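Long-range contacts in MGS-M4 (Unidentified, PDB 4Q3M), which is an aldo-keto reductase with a TIM-barrel fold and unknown substrate, and probably uses a nicotinamide cofactor to reduce or oxidise small molecules: residues Q166-H171 and I221-V226; Q180-A185 and V226-S231. All blocks are in the same frame, centred on the assembly; numbering follows the deposited sequence.

Contact 1: Q166-H171 and I221-V226; sequences QNHFLH and IEREIV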
loop_
_atom_site.group_PDB
_atom_site.type_symbol
_atom_site.label_atom_id
_atom_site.label_comp_id
_atom_site.label_asym_id
_atom_site.label_seq_id
_atom_site.Cartn_x
_atom_site.Cartn_y
_atom_site.Cartn_z
ATOM N N GLN A 166 -4.173 10.646 1.045
ATOM C CA GLN A 166 -5.232 11.301 0.282
ATOM C C GLN A 166 -5.663 10.540 -0.974
ATOM O O GLN A 166 -6.745 10.791 -1.507
ATOM C CB GLN A 166 -4.792 12.718 -0.088
ATOM C CG GLN A 166 -4.379 13.551 1.119
ATOM C CD GLN A 166 -4.196 15.017 0.791
ATOM O OE1 GLN A 166 -4.372 15.437 -0.352
ATOM N NE2 GLN A 166 -3.842 15.809 1.797
ATOM N N ASN A 167 -4.818 9.622 -1.440
ATOM C CA ASN A 167 -5.161 8.723 -2.545
ATOM C C ASN A 167 -5.658 9.422 -3.811
ATOM O O ASN A 167 -6.672 9.022 -4.382
ATOM C CB ASN A 167 -6.226 7.720 -2.089
ATOM C CG ASN A 167 -5.783 6.899 -0.896
ATOM O OD1 ASN A 167 -4.597 6.616 -0.728
ATOM N ND2 ASN A 167 -6.739 6.512 -0.058
ATOM N N HIS A 168 -4.948 10.456 -4.250
ATOM C CA HIS A 168 -5.353 11.205 -5.436
ATOM C C HIS A 168 -5.255 10.371 -6.711
ATOM O O HIS A 168 -6.044 10.546 -7.639
ATOM C CB HIS A 168 -4.510 12.475 -5.580
ATOM C CG HIS A 168 -4.832 13.527 -4.566
ATOM N ND1 HIS A 168 -5.769 14.514 -4.790
ATOM C CD2 HIS A 168 -4.347 13.745 -3.321
ATOM C CE1 HIS A 168 -5.845 15.295 -3.727
ATOM N NE2 HIS A 168 -4.993 14.849 -2.821
ATOM N N PHE A 169 -4.282 9.465 -6.751
ATOM C CA PHE A 169 -4.090 8.600 -7.908
ATOM C C PHE A 169 -5.245 7.615 -8.042
ATOM O O PHE A 169 -5.849 7.491 -9.108
ATOM C CB PHE A 169 -2.761 7.848 -7.800
ATOM C CG PHE A 169 -2.417 7.042 -9.021
ATOM C CD1 PHE A 169 -1.696 7.609 -10.058
ATOM C CD2 PHE A 169 -2.808 5.717 -9.130
ATOM C CE1 PHE A 169 -1.375 6.872 -11.183
ATOM C CE2 PHE A 169 -2.493 4.976 -10.253
ATOM C CZ PHE A 169 -1.773 5.554 -11.280
ATOM N N LEU A 170 -5.543 6.916 -6.951
ATOM C CA LEU A 170 -6.634 5.950 -6.922
ATOM C C LEU A 170 -7.974 6.635 -7.171
ATOM O O LEU A 170 -8.839 6.097 -7.865
ATOM C CB LEU A 170 -6.657 5.212 -5.582
ATOM C CG LEU A 170 -7.770 4.184 -5.370
ATOM C CD1 LEU A 170 -7.678 3.070 -6.403
ATOM C CD2 LEU A 170 -7.714 3.619 -3.959
ATOM N N HIS A 171 -8.131 7.826 -6.601
ATOM C CA HIS A 171 -9.346 8.615 -6.771
ATOM C C HIS A 171 -9.571 8.964 -8.237
ATOM O O HIS A 171 -10.676 8.807 -8.759
ATOM C CB HIS A 171 -9.274 9.893 -5.934
ATOM C CG HIS A 171 -10.552 10.674 -5.912
ATOM N ND1 HIS A 171 -10.594 12.020 -5.615
ATOM C CD2 HIS A 171 -11.831 10.299 -6.142
ATOM C CE1 HIS A 171 -11.845 12.441 -5.666
ATOM N NE2 HIS A 171 -12.616 11.416 -5.984
ATOM N N ILE A 221 -15.785 15.778 1.556
ATOM C CA ILE A 221 -17.024 16.218 0.924
ATOM C C ILE A 221 -16.730 17.084 -0.294
ATOM O O ILE A 221 -17.351 16.928 -1.347
ATOM C CB ILE A 221 -17.912 17.019 1.899
ATOM C CG1 ILE A 221 -18.229 16.197 3.148
ATOM C CG2 ILE A 221 -19.191 17.460 1.215
ATOM C CD1 ILE A 221 -19.078 14.991 2.876
ATOM N N GLU A 222 -15.772 17.994 -0.142
ATOM C CA GLU A 222 -15.382 18.896 -1.219
ATOM C C GLU A 222 -14.815 18.128 -2.410
ATOM O O GLU A 222 -14.958 18.550 -3.558
ATOM C CB GLU A 222 -14.356 19.919 -0.720
ATOM C CG GLU A 222 -14.859 20.840 0.388
ATOM C CD GLU A 222 -15.849 21.883 -0.101
ATOM O OE1 GLU A 222 -16.068 21.981 -1.327
ATOM O OE2 GLU A 222 -16.408 22.614 0.746
ATOM N N ARG A 223 -14.176 16.994 -2.130
ATOM C CA ARG A 223 -13.594 16.162 -3.179
ATOM C C ARG A 223 -14.607 15.179 -3.757
ATOM O O ARG A 223 -14.233 14.253 -4.480
ATOM C CB ARG A 223 -12.385 15.392 -2.643
ATOM C CG ARG A 223 -11.203 16.257 -2.247
ATOM C CD ARG A 223 -10.060 15.394 -1.736
ATOM N NE ARG A 223 -9.587 14.462 -2.755
ATOM C CZ ARG A 223 -8.835 13.395 -2.503
ATOM N NH1 ARG A 223 -8.472 13.117 -1.259
ATOM N NH2 ARG A 223 -8.449 12.603 -3.495
ATOM N N GLU A 224 -15.881 15.386 -3.432
ATOM C CA GLU A 224 -16.968 14.515 -3.880
ATOM C C GLU A 224 -16.719 13.056 -3.498
ATOM O O GLU A 224 -16.992 12.143 -4.276
ATOM C CB GLU A 224 -17.169 14.641 -5.392
ATOM C CG GLU A 224 -17.614 16.025 -5.839
ATOM C CD GLU A 224 -17.837 16.116 -7.336
ATOM O OE1 GLU A 224 -17.288 15.272 -8.074
ATOM O OE2 GLU A 224 -18.565 17.031 -7.774
ATOM N N ILE A 225 -16.196 12.852 -2.292
ATOM C CA ILE A 225 -15.931 11.514 -1.778
ATOM C C ILE A 225 -16.883 11.172 -0.637
ATOM O O ILE A 225 -17.046 11.954 0.300
ATOM C CB ILE A 225 -14.475 11.377 -1.283
ATOM C CG1 ILE A 225 -13.497 11.520 -2.450
ATOM C CG2 ILE A 225 -14.268 10.044 -0.575
ATOM C CD1 ILE A 225 -12.043 11.366 -2.049
ATOM N N VAL A 226 -17.516 10.005 -0.722
ATOM C CA VAL A 226 -18.393 9.535 0.343
ATOM C C VAL A 226 -17.579 9.246 1.600
ATOM O O VAL A 226 -16.574 8.535 1.548
ATOM C CB VAL A 226 -19.170 8.272 -0.074
ATOM C CG1 VAL A 226 -20.055 7.793 1.067
ATOM C CG2 VAL A 226 -19.999 8.548 -1.318
HETATM O O HOH W 1 -15.358 11.478 -6.670
#
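Gln166 meets Arg223 through its backbone carbonyl. The guanidinium grips this one oxygen end-on with two nitrogens. Arg223 NH1 lies 2.9 Å from Gln166 O, in the carbonyl plane and on a lone pair. Arg223 NH2 gives the longer bond to Gln166 O, 3.2 Å, tilted 31° from that plane. Elsewhere Gln166 NE2 bonds to Ile256 O and Val163 O. Its OE1 accepts a bond from His168 NE2 at 2.6 Å, in the plane of both the amide and the ring, which fixes the turn of the imidazole.

His168 then lies flat against the guanidinium. The two planes are 17° apart and their centres 4.0 Å, with His168 CE1 over the middle of the group. The arginine reaches this spot because its chain bends at chi3 (61°). Its opposite face is covered by Ile225 CD1, so the flat group is sandwiched between a ring and a methyl.

The contact sits outside the strand barrel of the TIM fold, in the surrounding helical layer. It joins the start of helix 168-176 to the end of helix 212-222, where Glu224, with positive phi, is the C-prime residue of a Schellman motif.

His171 points toward this helix end. Its ND1 takes a weak bond from Arg223 NH2 at 3.1 Å, with ring and guanidinium steeply inclined to each other. Ile225 CD1 makes a CH-pi contact over the ring centre, 3.9 Å from the centroid of His171. At the ring edge, a water 2.8 Å from His171 NE2 links it to Glu224 O.

Contact 2: Q180-A185 and V226-S231; sequences QLEAYA and VVIPKS. With SO4 (sulfate ion), chain G.
Parallel strand pairing in the TIM barrel wall brings Glu182 beside Val226 and Ala183 beside Val227, joining strands 180-184 and 226-227. Both the N and the O of Ala183 bond to the neighbouring segment. Its N donates to Val226 O at 2.7 Å in a nearly straight bond, and Ala183 O accepts from Ile228 N at 3.3 Å. Nearer the start of the strands, the bond from Val226 N to Leu181 O is weak, at 3.4 Å.

Gln180 bends at chi2 (64°), which folds its amide back so that NE2 donates to Leu181 O at 3.0 Å from above the carbonyl plane. The same NE2 bonds to Glu224 O, and its chain lies across Val226 CG2. With an alanine here, Glu224 O would probably lose this partner and the flank of Val226 CG2 its cover.

Ala183 and Val227 face helix 212-222. Glu182 and Val226 are on the other face, toward His41 of strand 41-43. Val226 CG1 lies 3.6 Å from OE2 of the extended Glu182. The Ile228 side chain crosses Glu182 at about a right angle, its CD1 touching the same OE2. Glu182 OE1 accepts a hydrogen bond from Gln158 NE2.

Beyond the strand ends a sulfate, probably from the crystallisation liquor, accepts a bond from Lys230 N to its O3 at 3.1 Å. Leu187 N and Ser189 N bind it too. Its place is consistent with the cofactor pyrophosphate site of aldo-keto reductases.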
loop_
_atom_site.group_PDB
_atom_site.type_symbol
_atom_site.label_atom_id
_atom_site.label_comp_id
_atom_site.label_asym_id
_atom_site.label_seq_id
_atom_site.Cartn_x
_atom_site.Cartn_y
_atom_site.Cartn_z
ATOM N N GLN A 180 -17.431 5.285 -7.567
ATOM C CA GLN A 180 -17.512 6.214 -6.449
ATOM C C GLN A 180 -16.577 5.789 -5.328
ATOM O O GLN A 180 -16.801 4.772 -4.673
ATOM C CB GLN A 180 -18.943 6.315 -5.923
ATOM C CG GLN A 180 -19.077 7.176 -4.674
ATOM C CD GLN A 180 -18.726 8.630 -4.926
ATOM O OE1 GLN A 180 -19.119 9.209 -5.938
ATOM N NE2 GLN A 180 -17.979 9.227 -4.004
ATOM N N LEU A 181 -15.523 6.569 -5.110
ATOM C CA LEU A 181 -14.596 6.285 -4.027
ATOM C C LEU A 181 -15.230 6.641 -2.689
ATOM O O LEU A 181 -15.789 7.725 -2.522
ATOM C CB LEU A 181 -13.284 7.048 -4.217
ATOM C CG LEU A 181 -12.133 6.614 -3.305
ATOM C CD1 LEU A 181 -10.860 6.412 -4.109
ATOM C CD2 LEU A 181 -11.912 7.632 -2.199
ATOM N N GLU A 182 -15.147 5.713 -1.743
ATOM C CA GLU A 182 -15.682 5.929 -0.408
ATOM C C GLU A 182 -14.550 5.868 0.608
ATOM O O GLU A 182 -13.699 4.980 0.550
ATOM C CB GLU A 182 -16.760 4.894 -0.084
ATOM C CG GLU A 182 -17.511 5.156 1.210
ATOM C CD GLU A 182 -18.589 4.124 1.476
ATOM O OE1 GLU A 182 -18.510 3.018 0.898
ATOM O OE2 GLU A 182 -19.517 4.417 2.259
ATOM N N ALA A 183 -14.537 6.815 1.537
ATOM C CA ALA A 183 -13.447 6.916 2.497
ATOM C C ALA A 183 -13.834 6.374 3.865
ATOM O O ALA A 183 -14.738 6.900 4.513
ATOM C CB ALA A 183 -12.992 8.362 2.621
ATOM N N TYR A 184 -13.153 5.317 4.303
ATOM C CA TYR A 184 -13.271 4.890 5.689
ATOM C C TYR A 184 -12.020 5.344 6.430
ATOM O O TYR A 184 -11.030 5.732 5.805
ATOM C CB TYR A 184 -13.490 3.372 5.809
ATOM C CG TYR A 184 -12.272 2.484 5.621
ATOM C CD1 TYR A 184 -11.367 2.275 6.658
ATOM C CD2 TYR A 184 -12.058 1.815 4.423
ATOM C CE1 TYR A 184 -10.268 1.454 6.495
ATOM C CE2 TYR A 184 -10.961 0.987 4.252
ATOM C CZ TYR A 184 -10.070 0.812 5.291
ATOM O OH TYR A 184 -8.977 -0.010 5.125
ATOM N N ALA A 185 -12.076 5.290 7.757
ATOM C CA ALA A 185 -11.072 5.914 8.616
ATOM C C ALA A 185 -10.775 7.361 8.207
ATOM O O ALA A 185 -9.612 7.723 8.015
ATOM C CB ALA A 185 -9.788 5.093 8.614
ATOM N N VAL A 226 -17.516 10.005 -0.722
ATOM C CA VAL A 226 -18.393 9.535 0.343
ATOM C C VAL A 226 -17.579 9.246 1.600
ATOM O O VAL A 226 -16.574 8.535 1.548
ATOM C CB VAL A 226 -19.170 8.272 -0.074
ATOM C CG1 VAL A 226 -20.055 7.793 1.067
ATOM C CG2 VAL A 226 -19.999 8.548 -1.318
ATOM N N VAL A 227 -18.013 9.803 2.726
ATOM C CA VAL A 227 -17.270 9.682 3.976
ATOM C C VAL A 227 -18.114 9.028 5.072
ATOM O O VAL A 227 -19.296 9.335 5.228
ATOM C CB VAL A 227 -16.766 11.066 4.451
ATOM C CG1 VAL A 227 -17.915 12.056 4.530
ATOM C CG2 VAL A 227 -16.053 10.959 5.786
ATOM N N ILE A 228 -17.502 8.115 5.822
ATOM C CA ILE A 228 -18.203 7.400 6.883
ATOM C C ILE A 228 -17.398 7.341 8.183
ATOM O O ILE A 228 -16.784 6.322 8.494
ATOM C CB ILE A 228 -18.555 5.964 6.445
ATOM C CG1 ILE A 228 -17.405 5.355 5.637
ATOM C CG2 ILE A 228 -19.826 5.959 5.613
ATOM C CD1 ILE A 228 -17.566 3.880 5.360
ATOM N N PRO A 229 -17.405 8.440 8.953
ATOM C CA PRO A 229 -16.686 8.465 10.233
ATOM C C PRO A 229 -17.320 7.554 11.281
ATOM O O PRO A 229 -18.536 7.584 11.475
ATOM C CB PRO A 229 -16.773 9.934 10.657
ATOM C CG PRO A 229 -17.983 10.457 9.963
ATOM C CD PRO A 229 -18.047 9.731 8.652
ATOM N N LYS A 230 -16.495 6.752 11.947
ATOM C CA LYS A 230 -16.971 5.834 12.976
ATOM C C LYS A 230 -16.968 6.499 14.348
ATOM O O LYS A 230 -16.038 7.233 14.685
ATOM C CB LYS A 230 -16.108 4.570 13.006
ATOM C CG LYS A 230 -15.904 3.917 11.649
ATOM C CD LYS A 230 -14.926 2.755 11.737
ATOM C CE LYS A 230 -14.586 2.209 10.359
ATOM N NZ LYS A 230 -15.770 1.606 9.687
ATOM N N SER A 231 -18.007 6.232 15.135
ATOM C CA SER A 231 -18.120 6.783 16.483
ATOM C C SER A 231 -19.245 6.117 17.271
ATOM O O SER A 231 -20.220 5.635 16.695
ATOM C CB SER A 231 -18.357 8.295 16.430
ATOM O OG SER A 231 -18.396 8.852 17.733
HETATM S S SO4 G . -12.613 7.039 11.941
HETATM O O1 SO4 G . -12.537 6.952 13.396
HETATM O O2 SO4 G . -12.908 5.721 11.388
HETATM O O3 SO4 G . -13.674 7.970 11.567
HETATM O O4 SO4 G . -11.336 7.515 11.416
#

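How the contacts relate
From the N terminus, the chain passes through 166-171, at the start of helix 168-176, and then strand 180-184. A mostly helical stretch ends in helix 212-222, whose last turn opens 221-226, and runs on into strand 226-227. Contact 1 closes the loop from the start of helix 168-176 to the end of helix 212-222. Contact 2 closes the loop between the two strands. The segments alternate along the chain, so the loops cross rather than nest. Val226 belongs to both contacts. Contact 1 ties helix ends on the barrel exterior, whereas contact 2 ties the wall itself. Their centres are about 10 Å apart, and Ile225 and His171 both pack on Leu181 between them.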